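Alpha-amylase (Eisenia fetida, PDB 6M4K) probably catalyses the endohydrolysis of internal alpha-1,4-glucosidic linkages in starch-like polysaccharides, as a calcium- and chloride-dependent member of glycoside hydrolase family 13. Local coordinates at residues 442-455 and 462-476. Numbering follows the deposited sequence. Where two conformers were deposited one is given.
Sequences TGLPGGEYCDVISC and CGNSGGACRATVIVN
Gly-447 and Tyr-449 pair with Val-475 and Val-473 in a short two-stranded antiparallel ribbon of the C-terminal all-beta domain, whose continuation is pinned by two disulfides. Four backbone hydrogen bonds join the strands, Gly-447 exchanging both of its bonds with Val-475 and Tyr-449 both with Val-473. On the Tyr-449 side of the ribbon, Val-475 CG2 lies 3.5 Å from Tyr-449 CE1, while Val-475 CG1 packs against the carbonyl oxygens of Leu-444 and Pro-445. The phenol is fixed at its far end, where Tyr-449 OH donates to Pro-445 O at 2.7 Å, in the plane of the ring. On the other side, the side chains of Ile-474 and Glu-448 lie side by side, CD1 of the first against CG of the second.

Beyond the strands, Arg-470 leaves its backbone with CG anti to the carbonyl carbon and stretches past Ser-454 and Asp-451. Its CB and CG pass Ser-454 OG, CG at 3.4 Å; CD comes to 3.6 Å from Asp-451 OD2; NE forms only a long salt bridge with that oxygen, and a water accepting from Arg-470 NE also lies 2.7 Å from Asp-451 OD2; and NH2 reaches the carbonyl of Asn-490. The carboxylate and guanidinium planes are 33° apart. Asp-451 also closes an Asx turn through OD1 to Ile-453 N, and this oxygen accepts from Ala-494 N on strand 492-496. With an alanine here, Ile-453 N would probably lose its Asx-turn acceptor, the Ser-454 hydroxyl its proton acceptor, and Arg-470 NE its acidic partner.

Cys-450 is bonded to Cys-462 and Cys-455 to Cys-469, the two bridges twisting in opposite senses (chi3 -80° and 90°). Ser-454 OG joins the two segments, donating to Asp-451 OD2 at 2.7 Å and accepting from Arg-470 N at 3.0 Å.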
loop_
_atom_site.group_PDB
_atom_site.type_symbol
_atom_site.label_atom_id
_atom_site.label_comp_id
_atom_site.label_asym_id
_atom_site.label_seq_id
_atom_site.Cartn_x
_atom_site.Cartn_y
_atom_site.Cartn_z
ATOM N N THR A 442 -8.061 3.884 -30.865
ATOM C CA THR A 442 -7.169 3.736 -29.721
ATOM C C THR A 442 -6.519 5.044 -29.320
ATOM O O THR A 442 -5.887 5.105 -28.258
ATOM C CB THR A 442 -6.083 2.683 -29.994
ATOM O OG1 THR A 442 -5.092 3.207 -30.892
ATOM C CG2 THR A 442 -6.693 1.448 -30.596
ATOM N N GLY A 443 -6.676 6.088 -30.132
ATOM C CA GLY A 443 -6.032 7.356 -29.902
ATOM C C GLY A 443 -4.544 7.377 -30.160
ATOM O O GLY A 443 -3.923 8.431 -29.997
ATOM N N LEU A 444 -3.951 6.248 -30.581
ATOM C CA LEU A 444 -2.506 6.127 -30.678
ATOM C C LEU A 444 -2.041 6.358 -32.111
ATOM O O LEU A 444 -2.797 6.128 -33.062
ATOM C CB LEU A 444 -2.070 4.726 -30.250
ATOM C CG LEU A 444 -2.483 4.328 -28.835
ATOM C CD1 LEU A 444 -1.827 3.026 -28.451
ATOM C CD2 LEU A 444 -2.132 5.427 -27.853
ATOM N N PRO A 445 -0.798 6.803 -32.285
ATOM C CA PRO A 445 -0.244 6.928 -33.640
ATOM C C PRO A 445 -0.167 5.572 -34.326
ATOM O O PRO A 445 0.049 4.537 -33.694
ATOM C CB PRO A 445 1.156 7.504 -33.402
ATOM C CG PRO A 445 1.121 8.078 -32.007
ATOM C CD PRO A 445 0.145 7.254 -31.244
ATOM N N GLY A 446 -0.345 5.587 -35.645
ATOM C CA GLY A 446 -0.263 4.349 -36.400
ATOM C C GLY A 446 1.095 3.689 -36.237
ATOM O O GLY A 446 2.128 4.357 -36.137
ATOM N N GLY A 447 1.093 2.366 -36.192
ATOM C CA GLY A 447 2.340 1.643 -36.089
ATOM C C GLY A 447 2.144 0.258 -35.507
ATOM O O GLY A 447 1.023 -0.222 -35.324
ATOM N N GLU A 448 3.276 -0.359 -35.199
ATOM C CA GLU A 448 3.323 -1.735 -34.727
ATOM C C GLU A 448 3.641 -1.729 -33.239
ATOM O O GLU A 448 4.691 -1.235 -32.818
ATOM C CB GLU A 448 4.352 -2.552 -35.509
ATOM C CG GLU A 448 4.191 -2.448 -37.020
ATOM C CD GLU A 448 5.033 -3.459 -37.775
ATOM O OE1 GLU A 448 4.869 -4.672 -37.532
ATOM O OE2 GLU A 448 5.865 -3.040 -38.606
ATOM N N TYR A 449 2.718 -2.275 -32.443
ATOM C CA TYR A 449 2.821 -2.285 -30.992
ATOM C C TYR A 449 2.800 -3.714 -30.472
ATOM O O TYR A 449 2.215 -4.604 -31.091
ATOM C CB TYR A 449 1.637 -1.542 -30.367
ATOM C CG TYR A 449 1.571 -0.061 -30.659
ATOM C CD1 TYR A 449 1.131 0.417 -31.890
ATOM C CD2 TYR A 449 1.917 0.866 -29.684
ATOM C CE1 TYR A 449 1.059 1.770 -32.143
ATOM C CE2 TYR A 449 1.843 2.216 -29.924
ATOM C CZ TYR A 449 1.418 2.669 -31.152
ATOM O OH TYR A 449 1.345 4.014 -31.381
ATOM N N CYS A 450 3.423 -3.929 -29.318
ATOM C CA CYS A 450 3.368 -5.209 -28.632
ATOM C C CYS A 450 2.501 -5.096 -27.385
ATOM O O CYS A 450 2.475 -4.056 -26.716
ATOM C CB CYS A 450 4.757 -5.674 -28.197
ATOM S SG CYS A 450 5.978 -5.693 -29.514
ATOM N N ASP A 451 1.809 -6.187 -27.072
ATOM C CA ASP A 451 1.044 -6.281 -25.837
ATOM C C ASP A 451 2.009 -6.399 -24.664
ATOM O O ASP A 451 2.664 -7.432 -24.485
ATOM C CB ASP A 451 0.131 -7.497 -25.894
ATOM C CG ASP A 451 -0.439 -7.843 -24.544
ATOM O OD1 ASP A 451 -0.757 -6.901 -23.783
ATOM O OD2 ASP A 451 -0.555 -9.039 -24.220
ATOM N N VAL A 452 2.083 -5.352 -23.837
ATOM C CA VAL A 452 3.038 -5.352 -22.731
ATOM C C VAL A 452 2.593 -6.221 -21.570
ATOM O O VAL A 452 3.379 -6.451 -20.645
ATOM C CB VAL A 452 3.439 -3.935 -22.276
ATOM C CG1 VAL A 452 4.052 -3.175 -23.425
ATOM C CG2 VAL A 452 2.236 -3.191 -21.694
ATOM N N ILE A 453 1.359 -6.728 -21.602
ATOM C CA ILE A 453 0.958 -7.704 -20.595
ATOM C C ILE A 453 1.694 -9.022 -20.812
ATOM O O ILE A 453 2.159 -9.647 -19.857
ATOM C CB ILE A 453 -0.571 -7.898 -20.601
ATOM C CG1 ILE A 453 -1.291 -6.576 -20.312
ATOM C CG2 ILE A 453 -0.989 -8.978 -19.596
ATOM C CD1 ILE A 453 -0.995 -6.000 -18.947
ATOM N N SER A 454 1.802 -9.459 -22.072
ATOM C CA SER A 454 2.404 -10.748 -22.408
ATOM C C SER A 454 3.829 -10.645 -22.938
ATOM O O SER A 454 4.561 -11.643 -22.886
ATOM C CB SER A 454 1.538 -11.486 -23.441
ATOM O OG SER A 454 1.458 -10.788 -24.669
ATOM N N CYS A 455 4.244 -9.485 -23.432
ATOM C CA CYS A 455 5.545 -9.306 -24.060
ATOM C C CYS A 455 6.428 -8.413 -23.198
ATOM O O CYS A 455 5.953 -7.699 -22.309
ATOM C CB CYS A 455 5.394 -8.690 -25.451
ATOM S SG CYS A 455 4.203 -9.561 -26.506
ATOM N N CYS A 462 9.259 -8.043 -29.877
ATOM C CA CYS A 462 8.365 -7.915 -28.731
ATOM C C CYS A 462 8.956 -8.500 -27.453
ATOM O O CYS A 462 8.646 -8.019 -26.357
ATOM C CB CYS A 462 7.005 -8.535 -29.050
ATOM S SG CYS A 462 5.989 -7.596 -30.228
ATOM N N GLY A 463 9.798 -9.525 -27.556
ATOM C CA GLY A 463 10.350 -10.135 -26.363
ATOM C C GLY A 463 9.418 -11.156 -25.742
ATOM O O GLY A 463 8.315 -10.815 -25.304
ATOM N N ASN A 464 9.858 -12.411 -25.674
ATOM C CA ASN A 464 9.011 -13.536 -25.302
ATOM C C ASN A 464 9.534 -14.250 -24.059
ATOM O O ASN A 464 9.446 -15.475 -23.940
ATOM C CB ASN A 464 8.873 -14.503 -26.480
ATOM C CG ASN A 464 7.758 -15.512 -26.291
ATOM O OD1 ASN A 464 6.780 -15.254 -25.590
ATOM N ND2 ASN A 464 7.905 -16.677 -26.917
ATOM N N SER A 465 10.084 -13.492 -23.104
ATOM C CA SER A 465 10.626 -14.113 -21.897
ATOM C C SER A 465 9.568 -14.909 -21.144
ATOM O O SER A 465 9.888 -15.928 -20.518
ATOM C CB SER A 465 11.271 -13.064 -20.985
ATOM O OG SER A 465 10.294 -12.254 -20.349
ATOM N N GLY A 466 8.309 -14.480 -21.207
ATOM C CA GLY A 466 7.233 -15.196 -20.550
ATOM C C GLY A 466 6.680 -16.371 -21.323
ATOM O O GLY A 466 5.936 -17.173 -20.752
ATOM N N GLY A 467 7.006 -16.480 -22.611
ATOM C CA GLY A 467 6.617 -17.622 -23.410
ATOM C C GLY A 467 5.277 -17.508 -24.101
ATOM O O GLY A 467 4.972 -18.341 -24.964
ATOM N N ALA A 468 4.467 -16.506 -23.760
ATOM C CA ALA A 468 3.133 -16.367 -24.330
ATOM C C ALA A 468 2.919 -14.984 -24.936
ATOM O O ALA A 468 1.785 -14.502 -25.001
ATOM C CB ALA A 468 2.053 -16.691 -23.296
ATOM N N CYS A 469 3.991 -14.337 -25.391
ATOM C CA CYS A 469 3.860 -13.019 -26.000
ATOM C C CYS A 469 2.938 -13.093 -27.210
ATOM O O CYS A 469 3.132 -13.917 -28.111
ATOM C CB CYS A 469 5.242 -12.486 -26.396
ATOM S SG CYS A 469 5.290 -11.003 -27.450
ATOM N N ARG A 470 1.911 -12.247 -27.211
ATOM C CA ARG A 470 0.872 -12.287 -28.227
ATOM C C ARG A 470 1.364 -11.681 -29.537
ATOM O O ARG A 470 2.386 -10.989 -29.597
ATOM C CB ARG A 470 -0.377 -11.529 -27.760
ATOM C CG ARG A 470 -1.060 -12.136 -26.549
ATOM C CD ARG A 470 -2.357 -11.412 -26.208
ATOM N NE ARG A 470 -2.871 -11.822 -24.901
ATOM C CZ ARG A 470 -3.590 -12.920 -24.684
ATOM N NH1 ARG A 470 -3.887 -13.736 -25.689
ATOM N NH2 ARG A 470 -4.006 -13.208 -23.456
ATOM N N ALA A 471 0.606 -11.953 -30.596
ATOM C CA ALA A 471 0.889 -11.368 -31.895
ATOM C C ALA A 471 0.859 -9.847 -31.819
ATOM O O ALA A 471 0.144 -9.248 -31.009
ATOM C CB ALA A 471 -0.136 -11.850 -32.923
ATOM N N THR A 472 1.642 -9.228 -32.691
ATOM C CA THR A 472 1.753 -7.779 -32.732
ATOM C C THR A 472 0.406 -7.134 -33.045
ATOM O O THR A 472 -0.363 -7.629 -33.873
ATOM C CB THR A 472 2.767 -7.419 -33.814
ATOM O OG1 THR A 472 4.085 -7.399 -33.250
ATOM C CG2 THR A 472 2.438 -6.093 -34.414
ATOM N N VAL A 473 0.127 -6.015 -32.379
ATOM C CA VAL A 473 -1.086 -5.239 -32.597
ATOM C C VAL A 473 -0.772 -4.108 -33.568
ATOM O O VAL A 473 0.111 -3.281 -33.305
ATOM C CB VAL A 473 -1.630 -4.679 -31.272
ATOM C CG1 VAL A 473 -2.801 -3.761 -31.537
ATOM C CG2 VAL A 473 -2.012 -5.807 -30.325
ATOM N N ILE A 474 -1.508 -4.047 -34.677
ATOM C CA ILE A 474 -1.331 -3.000 -35.677
ATOM C C ILE A 474 -2.330 -1.889 -35.405
ATOM O O ILE A 474 -3.547 -2.108 -35.455
ATOM C CB ILE A 474 -1.521 -3.547 -37.100
ATOM C CG1 ILE A 474 -0.483 -4.627 -37.402
ATOM C CG2 ILE A 474 -1.464 -2.409 -38.111
ATOM C CD1 ILE A 474 0.940 -4.162 -37.255
ATOM N N VAL A 475 -1.828 -0.686 -35.150
ATOM C CA VAL A 475 -2.668 0.500 -35.126
ATOM C C VAL A 475 -2.632 1.092 -36.525
ATOM O O VAL A 475 -1.560 1.441 -37.030
ATOM C CB VAL A 475 -2.195 1.501 -34.063
ATOM C CG1 VAL A 475 -3.028 2.757 -34.110
ATOM C CG2 VAL A 475 -2.272 0.862 -32.670
ATOM N N ASN A 476 -3.817 1.342 -37.097
ATOM C CA ASN A 476 -3.982 1.871 -38.448
ATOM C C ASN A 476 -3.797 3.389 -38.492
ATOM O O ASN A 476 -3.700 4.066 -37.469
ATOM C CB ASN A 476 -5.380 1.549 -38.970
ATOM C CG ASN A 476 -5.691 0.081 -38.923
ATOM O OD1 ASN A 476 -4.908 -0.745 -39.390
ATOM N ND2 ASN A 476 -6.838 -0.263 -38.350
HETATM O O HOH W 1 1.906 -8.260 -28.962
HETATM O O HOH W 2 -2.103 -10.519 -22.637
HETATM O O HOH W 3 4.343 -14.331 -21.917
HETATM O O HOH W 4 7.248 -12.062 -22.194
#